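Local coordinates for protein nucleoporin NUP82 (Saccharomyces cerevisiae, PDB 3PBP) that serves as a structural component of the nuclear pore complex, its N-terminal domain interacting with the nucleoporin NUP116, at residues C141-M153 against A177-K189. The protein carries 1 engineered substitution. Residues are numbered along the deposited sequence; the frame is centred on the assembly and turned at random.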
loop_
_atom_site.group_PDB
_atom_site.type_symbol
_atom_site.label_atom_id
_atom_site.label_comp_id
_atom_site.label_asym_id
_atom_site.label_seq_id
_atom_site.Cartn_x
_atom_site.Cartn_y
_atom_site.Cartn_z
ATOM N N CYS A 141 0.186 8.807 -14.258
ATOM C CA CYS A 141 0.885 8.592 -13.003
ATOM C C CYS A 141 1.231 7.134 -12.679
ATOM O O CYS A 141 0.356 6.271 -12.675
ATOM C CB CYS A 141 0.054 9.195 -11.877
ATOM S SG CYS A 141 0.722 8.930 -10.232
ATOM N N ILE A 142 2.509 6.853 -12.423
ATOM C CA ILE A 142 2.893 5.493 -12.063
ATOM C C ILE A 142 3.414 5.462 -10.631
ATOM O O ILE A 142 4.157 6.344 -10.188
ATOM C CB ILE A 142 3.968 4.876 -13.012
ATOM C CG1 ILE A 142 5.268 5.679 -12.955
ATOM C CG2 ILE A 142 3.418 4.780 -14.425
ATOM C CD1 ILE A 142 6.409 4.996 -13.678
ATOM N N VAL A 143 2.996 4.438 -9.903
ATOM C CA VAL A 143 3.381 4.288 -8.515
ATOM C C VAL A 143 4.469 3.233 -8.444
ATOM O O VAL A 143 4.290 2.114 -8.931
ATOM C CB VAL A 143 2.162 3.870 -7.684
ATOM C CG1 VAL A 143 2.505 3.820 -6.204
ATOM C CG2 VAL A 143 1.038 4.835 -7.948
ATOM N N VAL A 144 5.599 3.584 -7.841
ATOM C CA VAL A 144 6.715 2.654 -7.761
ATOM C C VAL A 144 7.126 2.295 -6.338
ATOM O O VAL A 144 7.452 3.173 -5.537
ATOM C CB VAL A 144 7.950 3.233 -8.527
ATOM C CG1 VAL A 144 9.115 2.256 -8.472
ATOM C CG2 VAL A 144 7.569 3.527 -9.979
ATOM N N LEU A 145 7.102 1.001 -6.032
ATOM C CA LEU A 145 7.516 0.509 -4.721
ATOM C C LEU A 145 8.924 -0.087 -4.859
ATOM O O LEU A 145 9.161 -0.939 -5.729
ATOM C CB LEU A 145 6.559 -0.578 -4.219
ATOM C CG LEU A 145 7.065 -1.340 -2.995
ATOM C CD1 LEU A 145 6.937 -0.442 -1.773
ATOM C CD2 LEU A 145 6.279 -2.624 -2.801
ATOM N N LYS A 146 9.855 0.354 -4.015
ATOM C CA LYS A 146 11.232 -0.167 -4.067
ATOM C C LYS A 146 11.561 -1.077 -2.866
ATOM O O LYS A 146 10.788 -1.138 -1.908
ATOM C CB LYS A 146 12.224 1.005 -4.130
ATOM C CG LYS A 146 12.210 1.752 -5.457
ATOM C CD LYS A 146 13.007 3.048 -5.388
ATOM C CE LYS A 146 13.077 3.720 -6.751
ATOM N NZ LYS A 146 13.514 5.129 -6.638
ATOM N N GLU A 147 12.689 -1.793 -2.924
ATOM C CA GLU A 147 13.105 -2.658 -1.813
ATOM C C GLU A 147 13.137 -1.798 -0.559
ATOM O O GLU A 147 13.013 -2.280 0.567
ATOM C CB GLU A 147 14.489 -3.226 -2.070
ATOM C CG GLU A 147 14.532 -4.197 -3.218
ATOM C CD GLU A 147 13.483 -5.279 -3.081
ATOM O OE1 GLU A 147 13.329 -5.811 -1.955
ATOM O OE2 GLU A 147 12.816 -5.601 -4.094
ATOM N N ASP A 148 13.311 -0.504 -0.806
ATOM C CA ASP A 148 13.343 0.565 0.183
ATOM C C ASP A 148 12.144 0.551 1.124
ATOM O O ASP A 148 12.252 0.933 2.288
ATOM C CB ASP A 148 13.273 1.895 -0.548
ATOM C CG ASP A 148 14.513 2.677 -0.432
ATOM O OD1 ASP A 148 15.196 2.508 0.592
ATOM O OD2 ASP A 148 14.796 3.473 -1.355
ATOM N N ASP A 149 11.000 0.146 0.566
ATOM C CA ASP A 149 9.695 0.145 1.227
ATOM C C ASP A 149 9.225 1.577 0.973
ATOM O O ASP A 149 8.252 2.070 1.534
ATOM C CB ASP A 149 9.791 -0.143 2.730
ATOM C CG ASP A 149 10.017 -1.613 3.022
ATOM O OD1 ASP A 149 9.388 -2.455 2.336
ATOM O OD2 ASP A 149 10.814 -1.919 3.942
ATOM N N THR A 150 9.964 2.226 0.091
ATOM C CA THR A 150 9.701 3.579 -0.315
ATOM C C THR A 150 8.692 3.482 -1.479
ATOM O O THR A 150 8.770 2.562 -2.306
ATOM C CB THR A 150 11.049 4.241 -0.756
ATOM O OG1 THR A 150 10.976 5.655 -0.563
ATOM C CG2 THR A 150 11.362 3.946 -2.224
ATOM N N ILE A 151 7.732 4.403 -1.531
ATOM C CA ILE A 151 6.728 4.400 -2.604
ATOM C C ILE A 151 6.805 5.739 -3.331
ATOM O O ILE A 151 6.640 6.795 -2.726
ATOM C CB ILE A 151 5.306 4.182 -2.034
ATOM C CG1 ILE A 151 5.258 2.852 -1.265
ATOM C CG2 ILE A 151 4.282 4.185 -3.169
ATOM C CD1 ILE A 151 4.026 2.666 -0.405
ATOM N N THR A 152 7.050 5.693 -4.632
ATOM C CA THR A 152 7.201 6.914 -5.422
ATOM C C THR A 152 6.189 7.101 -6.559
ATOM O O THR A 152 5.792 6.141 -7.234
ATOM C CB THR A 152 8.626 6.961 -6.042
ATOM O OG1 THR A 152 9.585 6.581 -5.047
ATOM C CG2 THR A 152 8.950 8.355 -6.565
HETATM N N MSE A 153 5.784 8.347 -6.775
HETATM C CA MSE A 153 4.852 8.645 -7.846
HETATM C C MSE A 153 5.533 9.504 -8.899
HETATM O O MSE A 153 6.022 10.592 -8.613
HETATM C CB MSE A 153 3.625 9.383 -7.322
HETATM C CG MSE A 153 2.592 8.520 -6.639
HETATM SE SE MSE A 153 1.015 9.580 -6.191
HETATM C CE MSE A 153 1.474 10.167 -4.406
ATOM N N ALA A 177 8.858 2.872 13.040
ATOM C CA ALA A 177 9.113 4.277 12.735
ATOM C C ALA A 177 8.154 4.663 11.596
ATOM O O ALA A 177 7.435 5.669 11.670
ATOM C CB ALA A 177 10.563 4.468 12.299
ATOM N N ARG A 178 8.154 3.834 10.552
ATOM C CA ARG A 178 7.300 3.990 9.363
ATOM C C ARG A 178 6.985 2.556 8.890
ATOM O O ARG A 178 7.437 1.581 9.515
ATOM C CB ARG A 178 8.056 4.729 8.259
ATOM C CG ARG A 178 9.408 4.080 7.990
ATOM C CD ARG A 178 9.898 4.282 6.581
ATOM N NE ARG A 178 10.847 3.231 6.235
ATOM C CZ ARG A 178 11.279 2.987 5.005
ATOM N NH1 ARG A 178 10.854 3.725 3.992
ATOM N NH2 ARG A 178 12.122 1.991 4.789
ATOM N N VAL A 179 6.239 2.411 7.793
ATOM C CA VAL A 179 5.907 1.072 7.306
ATOM C C VAL A 179 7.082 0.389 6.608
ATOM O O VAL A 179 7.601 0.892 5.612
ATOM C CB VAL A 179 4.726 1.097 6.330
ATOM C CG1 VAL A 179 4.268 -0.320 6.041
ATOM C CG2 VAL A 179 3.607 1.914 6.905
ATOM N N ASN A 180 7.483 -0.766 7.130
ATOM C CA ASN A 180 8.591 -1.535 6.577
ATOM C C ASN A 180 8.136 -2.902 6.111
ATOM O O ASN A 180 7.079 -3.383 6.510
ATOM C CB ASN A 180 9.689 -1.710 7.627
ATOM C CG ASN A 180 10.413 -0.409 7.936
ATOM O OD1 ASN A 180 11.246 0.050 7.144
ATOM N ND2 ASN A 180 10.088 0.206 9.080
ATOM N N ASP A 181 8.944 -3.521 5.258
ATOM C CA ASP A 181 8.655 -4.850 4.727
ATOM C C ASP A 181 7.339 -4.969 3.953
ATOM O O ASP A 181 6.529 -5.855 4.224
ATOM C CB ASP A 181 8.664 -5.862 5.873
ATOM C CG ASP A 181 9.944 -5.791 6.709
ATOM O OD1 ASP A 181 11.000 -6.283 6.237
ATOM O OD2 ASP A 181 9.896 -5.233 7.834
ATOM N N ILE A 182 7.128 -4.089 2.982
ATOM C CA ILE A 182 5.917 -4.130 2.177
ATOM C C ILE A 182 6.060 -5.233 1.128
ATOM O O ILE A 182 7.037 -5.257 0.393
ATOM C CB ILE A 182 5.696 -2.783 1.474
ATOM C CG1 ILE A 182 5.732 -1.661 2.513
ATOM C CG2 ILE A 182 4.377 -2.791 0.741
ATOM C CD1 ILE A 182 5.497 -0.277 1.962
ATOM N N THR A 183 5.099 -6.150 1.064
ATOM C CA THR A 183 5.150 -7.242 0.087
ATOM C C THR A 183 4.276 -6.942 -1.105
ATOM O O THR A 183 4.551 -7.422 -2.209
ATOM C CB THR A 183 4.580 -8.572 0.612
ATOM O OG1 THR A 183 5.054 -8.808 1.933
ATOM C CG2 THR A 183 5.004 -9.731 -0.299
ATOM N N ASP A 184 3.204 -6.187 -0.876
ATOM C CA ASP A 184 2.262 -5.890 -1.943
ATOM C C ASP A 184 1.562 -4.556 -1.755
ATOM O O ASP A 184 1.526 -3.984 -0.671
ATOM C CB ASP A 184 1.237 -7.028 -2.045
ATOM C CG ASP A 184 0.594 -7.128 -3.421
ATOM O OD1 ASP A 184 0.990 -6.381 -4.335
ATOM O OD2 ASP A 184 -0.317 -7.967 -3.591
ATOM N N LEU A 185 1.002 -4.080 -2.854
ATOM C CA LEU A 185 0.315 -2.803 -2.939
ATOM C C LEU A 185 -0.954 -3.026 -3.732
ATOM O O LEU A 185 -0.992 -3.865 -4.643
ATOM C CB LEU A 185 1.187 -1.829 -3.709
ATOM C CG LEU A 185 1.677 -0.591 -3.001
ATOM C CD1 LEU A 185 2.250 -0.970 -1.646
ATOM C CD2 LEU A 185 2.706 0.083 -3.885
ATOM N N GLU A 186 -1.979 -2.256 -3.408
ATOM C CA GLU A 186 -3.246 -2.394 -4.094
ATOM C C GLU A 186 -4.097 -1.160 -3.849
ATOM O O GLU A 186 -4.211 -0.673 -2.731
ATOM C CB GLU A 186 -3.957 -3.665 -3.590
ATOM C CG GLU A 186 -5.328 -3.978 -4.195
ATOM C CD GLU A 186 -5.294 -4.215 -5.702
ATOM O OE1 GLU A 186 -4.289 -4.776 -6.197
ATOM O OE2 GLU A 186 -6.289 -3.853 -6.386
ATOM N N PHE A 187 -4.686 -0.644 -4.912
ATOM C CA PHE A 187 -5.543 0.515 -4.786
ATOM C C PHE A 187 -6.965 0.113 -4.413
ATOM O O PHE A 187 -7.485 -0.907 -4.859
ATOM C CB PHE A 187 -5.584 1.288 -6.099
ATOM C CG PHE A 187 -4.518 2.330 -6.229
ATOM C CD1 PHE A 187 -4.678 3.589 -5.655
ATOM C CD2 PHE A 187 -3.344 2.058 -6.936
ATOM C CE1 PHE A 187 -3.672 4.578 -5.778
ATOM C CE2 PHE A 187 -2.336 3.042 -7.062
ATOM C CZ PHE A 187 -2.504 4.304 -6.480
ATOM N N SER A 188 -7.580 0.928 -3.576
ATOM C CA SER A 188 -8.947 0.709 -3.188
ATOM C C SER A 188 -9.769 1.082 -4.412
ATOM O O SER A 188 -9.312 1.850 -5.254
ATOM C CB SER A 188 -9.317 1.630 -2.040
ATOM O OG SER A 188 -10.713 1.594 -1.835
ATOM N N LYS A 189 -10.982 0.560 -4.521
ATOM C CA LYS A 189 -11.797 0.880 -5.675
ATOM C C LYS A 189 -12.385 2.286 -5.554
ATOM O O LYS A 189 -13.117 2.745 -6.431
ATOM C CB LYS A 189 -12.893 -0.181 -5.856
ATOM C CG LYS A 189 -12.355 -1.560 -6.284
ATOM C CD LYS A 189 -11.693 -1.519 -7.653
ATOM C CE LYS A 189 -10.943 -2.805 -8.021
ATOM N NZ LYS A 189 -9.548 -2.881 -7.447
#
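Asp149, in the hairpin turn between strands 141-146 and 151-155, reaches the backbone leading into strand 182-187 and illustrates how one carboxylate can fasten a turn to the neighbouring sheet. Its CB lies 3.8 Å from both Val179 O and Arg178 NH2. With CG beside its own backbone N (chi1 -77°), the carboxylate is carried to two successive amides: OD1 accepts from Ile182 N at 2.9 Å and OD2 from Asp181 N at 2.8 Å. Both donors approach from above the carboxylate plane, and the first bond is the straighter, at 165°. Replacing Asp149 by an alanine removes both oxygens, which is likely to leave these two amides without their acceptors and the turn held less firmly to the start of the strand.

Arg178 grips the same turn from the other segment. Its extended chain brings NH2 to Asp148 O at 2.7 Å, nearly in line with the carbonyl bond, while NH1 bonds to Asn167 O.

Beyond this polar end the contact is apolar. Ile182 CD1 meets the CD1 atoms of Leu145 and Ile151, Leu185 CD2 rests on Leu145 CB at 3.9 Å, and Val143 CG2 touches the edge of the Phe187 ring.

Two successive antiparallel sheets of the domain, consistent with adjacent beta-propeller blades, thus pack face to face, with Leu185 also touching Leu131 of strand 127-132 and Cys196 of strand 194-198.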